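Local coordinates for protein enoyl-CoA hydratase (Mycobacterium avium subsp. paratuberculosis, PDB 4LK5) that probably catalyses the hydration of the double bond of enoyl-CoA thioesters, as a member of the crotonase-like enoyl-CoA hydratase/isomerase family, at residues V63-A75 and E117-H130. Residues are numbered along the deposited sequence; the frame is centred on the assembly and turned at random.
Sequences VITGIADAMEYAA and EINRLVRAIAALPH
Arg120 NH2 is held by two carboxylates of the facing helix: Asp69 OD1 lies 2.6 Å from Arg120 NH2 with an N-H...O angle of 156°, and Glu72 OE1 is 2.8 Å from the same nitrogen. The two helices, 61-76 and 113-127, belong to the crotonase fold; they run side by side in the same general direction, their local axes 8.2 Å apart and inclined by 26°. Both acceptors lie near the guanidinium plane, yet they are used differently: Asp69 OD1 is approached nearly along its C-O axis, whereas Glu72 OE1 is met from above its carboxylate plane. Glu117 completes the salt-bridge network, its OE1 standing 2.9 Å from Arg120 NH1, also close to the guanidinium plane. The bend of the arginine at chi3 turns the guanidinium toward Asp69, across the facing helix, where Ala68 CB covers one face. Carboxylates of Asp69, Glu72 and Glu117 around its edge should limit rotation of the guanidinium, and its positive charge would be expected to offset theirs. Thr65 OG1, 2.8 Å from Glu117 OE1, is also within hydrogen-bonding reach of Val61 O.

Beneath this polar margin the interface is apolar. Leu121 is a knob in a hole formed by Ile64, Ile67, Ala68 and Met71; its CG, anti to the backbone N (chi1 162°), brings CD1 to 3.4 Å from Ile67 CG2. The small side chains of Ala68 and Ala124, both pointing toward the other helix, fit this close approach; the CA atoms of Ala68 and Leu121 are 4.0 Å apart. Met71, a selenomethionine, also packs on Val48, Val83 and Ile85, joining the helix pair to the sheet. Farther along, Leu128 CD2 sits 3.8 Å from Met71 SE, while Leu128 CD1 meets the CA and N of Ala75.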
loop_
_atom_site.group_PDB
_atom_site.type_symbol
_atom_site.label_atom_id
_atom_site.label_comp_id
_atom_site.label_asym_id
_atom_site.label_seq_id
_atom_site.Cartn_x
_atom_site.Cartn_y
_atom_site.Cartn_z
ATOM N N VAL C 63 -9.782 -10.089 29.763
ATOM C CA VAL C 63 -9.632 -8.709 29.293
ATOM C C VAL C 63 -9.818 -8.517 27.782
ATOM O O VAL C 63 -10.464 -7.549 27.362
ATOM C CB VAL C 63 -8.277 -8.121 29.747
ATOM C CG1 VAL C 63 -7.793 -7.016 28.828
ATOM C CG2 VAL C 63 -8.406 -7.583 31.164
ATOM N N ILE C 64 -9.250 -9.414 26.981
ATOM C CA ILE C 64 -9.476 -9.413 25.543
ATOM C C ILE C 64 -10.970 -9.551 25.303
ATOM O O ILE C 64 -11.530 -8.829 24.482
ATOM C CB ILE C 64 -8.703 -10.554 24.821
ATOM C CG1 ILE C 64 -7.228 -10.211 24.665
ATOM C CG2 ILE C 64 -9.225 -10.793 23.414
ATOM C CD1 ILE C 64 -6.336 -11.433 24.472
ATOM N N THR C 65 -11.610 -10.493 25.995
ATOM C CA THR C 65 -13.078 -10.648 25.930
ATOM C C THR C 65 -13.816 -9.354 26.273
ATOM O O THR C 65 -14.877 -9.069 25.721
ATOM C CB THR C 65 -13.558 -11.803 26.848
ATOM O OG1 THR C 65 -13.000 -13.041 26.367
ATOM C CG2 THR C 65 -15.149 -11.894 26.902
ATOM N N GLY C 66 -13.213 -8.549 27.144
ATOM C CA GLY C 66 -13.837 -7.321 27.601
ATOM C C GLY C 66 -13.868 -6.218 26.568
ATOM O O GLY C 66 -14.907 -5.580 26.360
ATOM N N ILE C 67 -12.713 -5.984 25.936
ATOM C CA ILE C 67 -12.555 -4.965 24.884
ATOM C C ILE C 67 -13.461 -5.365 23.722
ATOM O O ILE C 67 -14.227 -4.562 23.202
ATOM C CB ILE C 67 -11.082 -4.902 24.395
ATOM C CG1 ILE C 67 -10.141 -4.472 25.516
ATOM C CG2 ILE C 67 -10.900 -3.957 23.209
ATOM C CD1 ILE C 67 -8.854 -5.245 25.478
ATOM N N ALA C 68 -13.391 -6.634 23.338
ATOM C CA ALA C 68 -14.299 -7.147 22.345
ATOM C C ALA C 68 -15.744 -6.804 22.699
ATOM O O ALA C 68 -16.417 -6.186 21.892
ATOM C CB ALA C 68 -14.096 -8.646 22.145
ATOM N N ASP C 69 -16.197 -7.127 23.915
ATOM C CA ASP C 69 -17.620 -6.890 24.313
ATOM C C ASP C 69 -17.957 -5.410 24.286
ATOM O O ASP C 69 -18.989 -4.974 23.766
ATOM C CB ASP C 69 -17.912 -7.442 25.735
ATOM C CG ASP C 69 -17.952 -8.997 25.808
ATOM O OD1 ASP C 69 -18.035 -9.679 24.770
ATOM O OD2 ASP C 69 -17.916 -9.547 26.922
ATOM N N ALA C 70 -17.067 -4.635 24.878
ATOM C CA ALA C 70 -17.131 -3.183 24.835
ATOM C C ALA C 70 -17.190 -2.597 23.393
ATOM O O ALA C 70 -17.973 -1.647 23.112
ATOM C CB ALA C 70 -15.923 -2.623 25.585
HETATM N N MSE C 71 -16.380 -3.134 22.473
HETATM C CA MSE C 71 -16.445 -2.620 21.097
HETATM C C MSE C 71 -17.788 -2.989 20.488
HETATM O O MSE C 71 -18.440 -2.162 19.856
HETATM C CB MSE C 71 -15.301 -3.111 20.222
HETATM C CG MSE C 71 -13.966 -2.632 20.740
HETATM SE SE MSE C 71 -13.870 -0.679 20.615
HETATM C CE MSE C 71 -12.375 -0.498 21.848
ATOM N N GLU C 72 -18.246 -4.220 20.698
ATOM C CA GLU C 72 -19.588 -4.574 20.213
ATOM C C GLU C 72 -20.685 -3.689 20.849
ATOM O O GLU C 72 -21.530 -3.138 20.125
ATOM C CB GLU C 72 -19.881 -6.051 20.421
ATOM C CG GLU C 72 -19.055 -6.953 19.517
ATOM C CD GLU C 72 -19.398 -8.410 19.721
ATOM O OE1 GLU C 72 -19.855 -8.753 20.832
ATOM O OE2 GLU C 72 -19.208 -9.209 18.784
ATOM N N TYR C 73 -20.643 -3.506 22.174
ATOM C CA TYR C 73 -21.613 -2.627 22.848
ATOM C C TYR C 73 -21.683 -1.229 22.220
ATOM O O TYR C 73 -22.759 -0.674 22.006
ATOM C CB TYR C 73 -21.289 -2.467 24.337
ATOM C CG TYR C 73 -22.210 -1.480 24.959
ATOM C CD1 TYR C 73 -23.575 -1.789 25.109
ATOM C CD2 TYR C 73 -21.764 -0.215 25.331
ATOM C CE1 TYR C 73 -24.459 -0.871 25.644
ATOM C CE2 TYR C 73 -22.638 0.713 25.883
ATOM C CZ TYR C 73 -23.984 0.384 26.032
ATOM O OH TYR C 73 -24.866 1.306 26.565
ATOM N N ALA C 74 -20.518 -0.674 21.921
ATOM C CA ALA C 74 -20.413 0.677 21.417
ATOM C C ALA C 74 -21.005 0.888 20.020
ATOM O O ALA C 74 -21.237 2.036 19.619
ATOM C CB ALA C 74 -18.960 1.097 21.438
ATOM N N ALA C 75 -21.227 -0.194 19.271
ATOM C CA ALA C 75 -21.875 -0.090 17.961
ATOM C C ALA C 75 -23.368 0.145 18.088
ATOM O O ALA C 75 -23.963 0.728 17.185
ATOM C CB ALA C 75 -21.623 -1.340 17.132
ATOM N N GLU C 117 -11.104 -14.732 20.217
ATOM C CA GLU C 117 -11.574 -13.533 20.844
ATOM C C GLU C 117 -10.791 -12.332 20.342
ATOM O O GLU C 117 -11.361 -11.223 20.235
ATOM C CB GLU C 117 -11.474 -13.643 22.367
ATOM C CG GLU C 117 -12.402 -14.680 22.965
ATOM C CD GLU C 117 -13.843 -14.238 22.947
ATOM O OE1 GLU C 117 -14.230 -13.484 23.871
ATOM O OE2 GLU C 117 -14.591 -14.644 22.024
ATOM N N ILE C 118 -9.493 -12.544 20.068
ATOM C CA ILE C 118 -8.694 -11.547 19.363
ATOM C C ILE C 118 -9.472 -11.197 18.106
ATOM O O ILE C 118 -9.676 -10.014 17.783
ATOM C CB ILE C 118 -7.356 -12.077 18.852
ATOM C CG1 ILE C 118 -6.431 -12.556 19.963
ATOM C CG2 ILE C 118 -6.647 -11.006 18.030
ATOM C CD1 ILE C 118 -6.168 -11.551 21.030
ATOM N N ASN C 119 -9.896 -12.244 17.392
ATOM C CA ASN C 119 -10.579 -12.059 16.119
ATOM C C ASN C 119 -11.870 -11.286 16.336
ATOM O O ASN C 119 -12.134 -10.326 15.629
ATOM C CB ASN C 119 -10.784 -13.405 15.394
ATOM C CG ASN C 119 -9.463 -14.010 14.890
ATOM O OD1 ASN C 119 -8.389 -13.412 15.028
ATOM N ND2 ASN C 119 -9.535 -15.192 14.303
ATOM N N ARG C 120 -12.646 -11.670 17.341
ATOM C CA ARG C 120 -13.861 -10.941 17.686
ATOM C C ARG C 120 -13.549 -9.483 17.904
ATOM O O ARG C 120 -14.226 -8.622 17.391
ATOM C CB ARG C 120 -14.496 -11.469 18.983
ATOM C CG ARG C 120 -15.778 -12.262 18.843
ATOM C CD ARG C 120 -16.272 -12.761 20.214
ATOM N NE ARG C 120 -17.128 -11.737 20.772
ATOM C CZ ARG C 120 -17.053 -11.195 21.984
ATOM N NH1 ARG C 120 -16.178 -11.599 22.933
ATOM N NH2 ARG C 120 -17.934 -10.232 22.239
ATOM N N LEU C 121 -12.539 -9.211 18.708
ATOM C CA LEU C 121 -12.174 -7.833 19.018
ATOM C C LEU C 121 -11.904 -7.057 17.720
ATOM O O LEU C 121 -12.567 -6.046 17.434
ATOM C CB LEU C 121 -10.961 -7.803 19.942
ATOM C CG LEU C 121 -10.135 -6.520 20.089
ATOM C CD1 LEU C 121 -10.976 -5.275 20.083
ATOM C CD2 LEU C 121 -9.342 -6.619 21.380
ATOM N N VAL C 122 -10.977 -7.583 16.926
ATOM C CA VAL C 122 -10.573 -6.952 15.685
ATOM C C VAL C 122 -11.751 -6.685 14.751
ATOM O O VAL C 122 -11.905 -5.557 14.238
ATOM C CB VAL C 122 -9.433 -7.762 15.018
ATOM C CG1 VAL C 122 -9.305 -7.410 13.586
ATOM C CG2 VAL C 122 -8.126 -7.466 15.724
ATOM N N ARG C 123 -12.615 -7.673 14.568
ATOM C CA ARG C 123 -13.833 -7.446 13.763
ATOM C C ARG C 123 -14.711 -6.391 14.356
ATOM O O ARG C 123 -15.404 -5.709 13.620
ATOM C CB ARG C 123 -14.722 -8.681 13.656
ATOM C CG ARG C 123 -14.095 -9.799 12.866
ATOM C CD ARG C 123 -15.089 -10.834 12.422
ATOM N NE ARG C 123 -14.332 -12.016 12.032
ATOM C CZ ARG C 123 -14.070 -13.069 12.815
ATOM N NH1 ARG C 123 -14.525 -13.154 14.051
ATOM N NH2 ARG C 123 -13.349 -14.077 12.327
ATOM N N ALA C 124 -14.735 -6.284 15.681
ATOM C CA ALA C 124 -15.662 -5.340 16.322
ATOM C C ALA C 124 -15.182 -3.943 16.024
ATOM O O ALA C 124 -15.979 -3.074 15.721
ATOM C CB ALA C 124 -15.757 -5.568 17.818
ATOM N N ILE C 125 -13.861 -3.746 16.069
ATOM C CA ILE C 125 -13.308 -2.439 15.721
ATOM C C ILE C 125 -13.579 -2.051 14.277
ATOM O O ILE C 125 -14.036 -0.972 14.040
ATOM C CB ILE C 125 -11.823 -2.331 16.029
ATOM C CG1 ILE C 125 -11.636 -2.352 17.535
ATOM C CG2 ILE C 125 -11.243 -1.025 15.490
ATOM C CD1 ILE C 125 -10.213 -2.628 17.945
ATOM N N ALA C 126 -13.308 -2.937 13.333
ATOM C CA ALA C 126 -13.537 -2.665 11.903
ATOM C C ALA C 126 -15.018 -2.430 11.580
ATOM O O ALA C 126 -15.358 -1.647 10.693
ATOM C CB ALA C 126 -12.978 -3.808 11.042
ATOM N N ALA C 127 -15.889 -3.141 12.273
ATOM C CA ALA C 127 -17.330 -3.009 12.050
ATOM C C ALA C 127 -17.966 -1.775 12.758
ATOM O O ALA C 127 -19.118 -1.453 12.499
ATOM C CB ALA C 127 -18.027 -4.289 12.500
ATOM N N LEU C 128 -17.220 -1.091 13.629
ATOM C CA LEU C 128 -17.788 -0.007 14.458
ATOM C C LEU C 128 -18.122 1.315 13.686
ATOM O O LEU C 128 -17.210 2.000 13.217
ATOM C CB LEU C 128 -16.807 0.268 15.598
ATOM C CG LEU C 128 -17.164 1.126 16.828
ATOM C CD1 LEU C 128 -18.649 1.116 17.105
ATOM C CD2 LEU C 128 -16.384 0.637 18.061
ATOM N N PRO C 129 -19.411 1.683 13.559
ATOM C CA PRO C 129 -19.825 2.874 12.772
ATOM C C PRO C 129 -19.441 4.254 13.357
ATOM O O PRO C 129 -20.195 5.224 13.238
ATOM C CB PRO C 129 -21.353 2.756 12.694
ATOM C CG PRO C 129 -21.693 1.400 13.189
ATOM C CD PRO C 129 -20.569 0.923 14.058
ATOM N N HIS C 130 -18.267 4.342 13.958
ATOM C CA HIS C 130 -17.796 5.558 14.512
ATOM C C HIS C 130 -16.306 5.592 14.359
ATOM O O HIS C 130 -15.671 4.546 14.177
ATOM C CB HIS C 130 -18.204 5.628 15.996
ATOM C CG HIS C 130 -19.685 5.668 16.192
ATOM N ND1 HIS C 130 -20.453 6.742 15.795
ATOM C CD2 HIS C 130 -20.550 4.736 16.648
ATOM C CE1 HIS C 130 -21.728 6.486 16.035
ATOM N NE2 HIS C 130 -21.814 5.276 16.564
#